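Local coordinates for protein 4-hydroxybenzoyl-CoA thioesterase (Staphylococcus aureus, PDB 6FDG) that probably hydrolyses acyl-CoA thioesters as a hotdog-fold thioesterase, acting as a DHNA-CoA thioesterase in the vitamin K2 pathway, at residues F43-A46 / D47-Q51; I94-E97 / K98-A102. One frame throughout, in Å; residues are numbered along the deposited sequence.

Interaction 1: residues F43-A46 / D47-Q51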
loop_
_atom_site.group_PDB
_atom_site.type_symbol
_atom_site.label_atom_id
_atom_site.label_comp_id
_atom_site.label_asym_id
_atom_site.label_seq_id
_atom_site.Cartn_x
_atom_site.Cartn_y
_atom_site.Cartn_z
ATOM N N PHE A 43 21.132 17.305 3.294
ATOM C CA PHE A 43 21.025 16.923 1.870
ATOM C C PHE A 43 19.615 16.581 1.469
ATOM O O PHE A 43 18.729 16.349 2.262
ATOM C CB PHE A 43 21.939 15.719 1.599
ATOM C CG PHE A 43 23.390 15.968 1.921
ATOM C CD1 PHE A 43 24.154 16.764 1.050
ATOM C CD2 PHE A 43 23.998 15.497 3.045
ATOM C CE1 PHE A 43 25.500 17.022 1.364
ATOM C CE2 PHE A 43 25.272 15.836 3.447
ATOM C CZ PHE A 43 26.056 16.623 2.558
ATOM N N SER A 44 19.313 16.501 0.208
ATOM C CA SER A 44 17.988 16.276 -0.264
ATOM C C SER A 44 18.043 15.130 -1.233
ATOM O O SER A 44 18.677 15.214 -2.296
ATOM C CB SER A 44 17.534 17.499 -1.034
ATOM O OG SER A 44 16.376 17.175 -1.779
ATOM N N TYR A 45 17.328 14.045 -0.937
ATOM C CA TYR A 45 17.225 13.004 -1.876
ATOM C C TYR A 45 16.542 13.420 -3.187
ATOM O O TYR A 45 16.906 13.026 -4.286
ATOM C CB TYR A 45 16.547 11.781 -1.266
ATOM C CG TYR A 45 16.456 10.660 -2.281
ATOM C CD1 TYR A 45 17.583 9.980 -2.748
ATOM C CD2 TYR A 45 15.242 10.217 -2.796
ATOM C CE1 TYR A 45 17.529 9.047 -3.746
ATOM C CE2 TYR A 45 15.128 9.235 -3.725
ATOM C CZ TYR A 45 16.293 8.607 -4.257
ATOM O OH TYR A 45 16.233 7.691 -5.213
ATOM N N ALA A 46 15.533 14.320 -3.102
ATOM C CA ALA A 46 14.918 14.761 -4.376
ATOM C C ALA A 46 15.970 15.481 -5.270
ATOM O O ALA A 46 15.890 15.371 -6.491
ATOM C CB ALA A 46 13.756 15.709 -4.056
ATOM N N ASP A 47 16.921 16.185 -4.654
ATOM C CA ASP A 47 18.034 16.805 -5.443
ATOM C C ASP A 47 18.957 15.794 -6.058
ATOM O O ASP A 47 19.346 15.957 -7.220
ATOM C CB ASP A 47 18.902 17.696 -4.610
ATOM C CG ASP A 47 18.265 18.997 -4.226
ATOM O OD1 ASP A 47 17.243 19.402 -4.791
ATOM O OD2 ASP A 47 18.843 19.593 -3.273
ATOM N N MET A 48 19.208 14.640 -5.443
ATOM C CA MET A 48 19.927 13.562 -6.055
ATOM C C MET A 48 19.196 13.027 -7.274
ATOM O O MET A 48 19.756 12.792 -8.384
ATOM C CB MET A 48 20.159 12.443 -4.994
ATOM C CG MET A 48 20.758 11.214 -5.577
ATOM S SD MET A 48 21.158 9.931 -4.356
ATOM C CE MET A 48 22.695 10.544 -3.730
ATOM N N GLU A 49 17.858 12.866 -7.193
ATOM C CA GLU A 49 17.077 12.338 -8.297
ATOM C C GLU A 49 17.038 13.337 -9.484
ATOM O O GLU A 49 17.006 12.905 -10.620
ATOM C CB GLU A 49 15.654 11.923 -7.852
ATOM C CG GLU A 49 15.658 10.701 -6.943
ATOM C CD GLU A 49 14.389 9.833 -7.033
ATOM O OE1 GLU A 49 13.346 10.415 -7.373
ATOM O OE2 GLU A 49 14.463 8.637 -6.794
ATOM N N LYS A 50 17.128 14.614 -9.151
ATOM C CA LYS A 50 17.156 15.644 -10.227
ATOM C C LYS A 50 18.376 15.511 -11.060
ATOM O O LYS A 50 18.358 15.906 -12.228
ATOM C CB LYS A 50 16.985 17.026 -9.685
ATOM C CG LYS A 50 15.670 17.341 -9.010
ATOM C CD LYS A 50 14.465 17.765 -9.832
ATOM C CE LYS A 50 13.563 18.734 -9.039
ATOM N NZ LYS A 50 12.190 18.854 -9.623
ATOM N N GLN A 51 19.457 14.929 -10.553
ATOM C CA GLN A 51 20.693 14.652 -11.307
ATOM C C GLN A 51 20.650 13.323 -12.065
ATOM O O GLN A 51 21.643 12.873 -12.607
ATOM C CB GLN A 51 21.922 14.709 -10.369
ATOM C CG GLN A 51 22.174 15.977 -9.650
ATOM C CD GLN A 51 22.470 17.057 -10.623
ATOM O OE1 GLN A 51 23.307 16.919 -11.515
ATOM N NE2 GLN A 51 21.674 18.028 -10.569
HETATM O O HOH W 1 21.129 18.157 -1.423
#
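Ser44 and Met48 open the short helix 45-50 with a backbone bond from Met48 N to Ser44 O (3.2 Å), and the i to i+4 pattern continues from Glu49 N to Tyr45 O and from Lys50 N to Ala46 O. Ser44 sits at the N-cap. Its OG, swung anti to its own backbone N (chi1 166°), accepts from Asp47 N at 3.1 Å and so takes up an amide of the first turn. The Asp47 carboxylate lies beside this cap, with OD2 3.3 Å from Ser44 CB, and one water links Ser44 N to Asp47 OD2. Negative charge at this end of the helix would suit the helix dipole.

Tyr45, the first helical residue, lies against Glu49, four residues ahead. Tyr45 OH makes a weak hydrogen bond of 2.6 Å to Glu49 OE2, while Glu49 CG sits above the ring plane at the hydroxyl end, 3.5 Å from Tyr45 CZ; ring and carboxylate planes stand 55° apart. Both polar ends have stronger partners elsewhere: Tyr45 OH bonds Ser55 N, and Glu49 OE1 forms a salt bridge with Lys17 of the third subunit. Met48 SD meets the edge of the Tyr45 ring, 3.8 Å from Tyr45 CE1, in a Met-aromatic contact. The whole is the serine-capped start of a short helix whose Tyr45-Glu49 side reaches the subunit interfaces of the tetramer.

Interaction 2: residues I94-E97 / K98-A102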
loop_
_atom_site.group_PDB
_atom_site.type_symbol
_atom_site.label_atom_id
_atom_site.label_comp_id
_atom_site.label_asym_id
_atom_site.label_seq_id
_atom_site.Cartn_x
_atom_site.Cartn_y
_atom_site.Cartn_z
ATOM N N ILE A 94 12.826 1.326 16.452
ATOM C CA ILE A 94 11.538 1.982 16.593
ATOM C C ILE A 94 11.037 1.839 18.040
ATOM O O ILE A 94 11.010 0.709 18.584
ATOM C CB ILE A 94 10.459 1.410 15.705
ATOM C CG1 ILE A 94 10.917 1.453 14.211
ATOM C CG2 ILE A 94 9.153 2.129 15.912
ATOM C CD1 ILE A 94 9.886 0.926 13.262
ATOM N N PHE A 95 10.773 2.992 18.659
ATOM C CA PHE A 95 10.202 3.025 20.040
ATOM C C PHE A 95 8.797 3.399 19.936
ATOM O O PHE A 95 8.331 4.315 19.245
ATOM C CB PHE A 95 11.041 4.041 20.848
ATOM C CG PHE A 95 12.490 3.690 20.979
ATOM C CD1 PHE A 95 12.975 2.857 22.026
ATOM C CD2 PHE A 95 13.424 4.139 20.028
ATOM C CE1 PHE A 95 14.314 2.452 22.119
ATOM C CE2 PHE A 95 14.760 3.742 20.140
ATOM C CZ PHE A 95 15.215 2.921 21.151
ATOM N N ASN A 96 7.992 2.702 20.794
ATOM C CA ASN A 96 6.591 3.015 20.909
ATOM C C ASN A 96 6.363 4.212 21.832
ATOM O O ASN A 96 7.268 4.743 22.397
ATOM C CB ASN A 96 5.784 1.751 21.178
ATOM C CG ASN A 96 5.848 1.252 22.621
ATOM O OD1 ASN A 96 6.457 1.945 23.459
ATOM N ND2 ASN A 96 5.487 0.021 22.819
ATOM N N GLU A 97 5.066 4.536 22.049
ATOM C CA GLU A 97 4.693 5.738 22.828
ATOM C C GLU A 97 5.072 5.594 24.324
ATOM O O GLU A 97 5.362 6.589 25.086
ATOM C CB GLU A 97 3.150 5.895 22.677
ATOM C CG GLU A 97 2.780 7.184 22.146
ATOM C CD GLU A 97 1.283 7.325 22.035
ATOM O OE1 GLU A 97 0.600 7.623 23.040
ATOM O OE2 GLU A 97 0.772 7.186 20.924
ATOM N N LYS A 98 5.172 4.359 24.748
ATOM C CA LYS A 98 5.645 4.076 26.101
ATOM C C LYS A 98 7.156 4.075 26.244
ATOM O O LYS A 98 7.725 3.794 27.296
ATOM C CB LYS A 98 5.112 2.798 26.595
ATOM C CG LYS A 98 3.629 2.786 26.663
ATOM C CD LYS A 98 3.182 1.496 27.364
ATOM C CE LYS A 98 1.771 1.070 27.031
ATOM N NZ LYS A 98 0.730 2.054 27.462
ATOM N N GLY A 99 7.876 4.283 25.092
ATOM C CA GLY A 99 9.351 4.266 25.172
ATOM C C GLY A 99 9.981 2.885 25.034
ATOM O O GLY A 99 11.195 2.754 25.206
ATOM N N GLU A 100 9.230 1.874 24.775
ATOM C CA GLU A 100 9.721 0.532 24.658
ATOM C C GLU A 100 10.267 0.271 23.203
ATOM O O GLU A 100 9.665 0.823 22.274
ATOM C CB GLU A 100 8.624 -0.485 24.894
ATOM C CG GLU A 100 7.963 -0.318 26.274
ATOM C CD GLU A 100 6.557 -0.846 26.438
ATOM O OE1 GLU A 100 5.798 -1.259 25.532
ATOM O OE2 GLU A 100 6.128 -0.844 27.680
ATOM N N LEU A 101 11.337 -0.465 23.151
ATOM C CA LEU A 101 11.891 -0.918 21.819
ATOM C C LEU A 101 10.971 -1.923 21.135
ATOM O O LEU A 101 10.738 -3.046 21.696
ATOM C CB LEU A 101 13.228 -1.481 22.024
ATOM C CG LEU A 101 13.946 -1.916 20.668
ATOM C CD1 LEU A 101 14.188 -0.745 19.800
ATOM C CD2 LEU A 101 15.142 -2.745 21.011
ATOM N N ALA A 102 10.282 -1.475 20.076
ATOM C CA ALA A 102 9.302 -2.303 19.368
ATOM C C ALA A 102 9.919 -3.125 18.208
ATOM O O ALA A 102 9.444 -4.152 17.814
ATOM C CB ALA A 102 8.152 -1.542 18.932
#
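Asn96 and Glu100 grip each other across the turn through backbone and side chains. Asn96 N donates to Glu100 O (2.9 Å), and Asn96 ND2 to Glu100 OE1 (3.0 Å) in a nearly straight bond of 170°. The acceptor lies almost in the amide plane, while the donor approaches OE1 from the anti side, tilted out of the carboxylate plane. Asn96 CG stands between its backbone N and carbonyl carbon (chi1 78°), which turns the amide in over the loop. OD1 accepts from Glu100 N at 3.1 Å, from above the carbonyl plane, and more weakly from Lys98 N. The type I turn from Asn96 to Gly99 is closed by Gly99 N on Asn96 O (2.8 Å); Gly99 takes left-handed backbone angles and gives the turn its G1 bulge. Further into the strands, Ala102 N bonds Ile94 O at 2.7 Å.

Next to these, Phe95 and Leu101 form a non-hydrogen-bonded antiparallel pair on one face of the sheet. Leu101 CD1 lies over the Phe95 ring face, 4.2 Å from its centroid, a CH-pi contact. With one amide serving backbone and carboxylate, the hairpin end is probably held largely by its own polar groups, Glu97 adding ties to Glu72 and Lys73.

From the N terminus, the chain runs through strand 2-9 and helix 26-41 into interaction 1, which starts helix 45-50; strands 53-54, 57-64 and 73-83 follow before interaction 2 turns strand 88-95 back into strand 101-113. The two contacts are in series, neither nested nor crossed. Each is local: residues 43-51 hold the start and body of the short helix 45-50, residues 94-102 the tip of a beta hairpin. Their centres lie about 31 Å apart, on opposite sides of the chain's centre. Strand 101-113 nevertheless connects their neighbourhoods, since it leaves the hairpin and pairs with strand 53-54, against which Tyr45, Met48 and Glu49 pack.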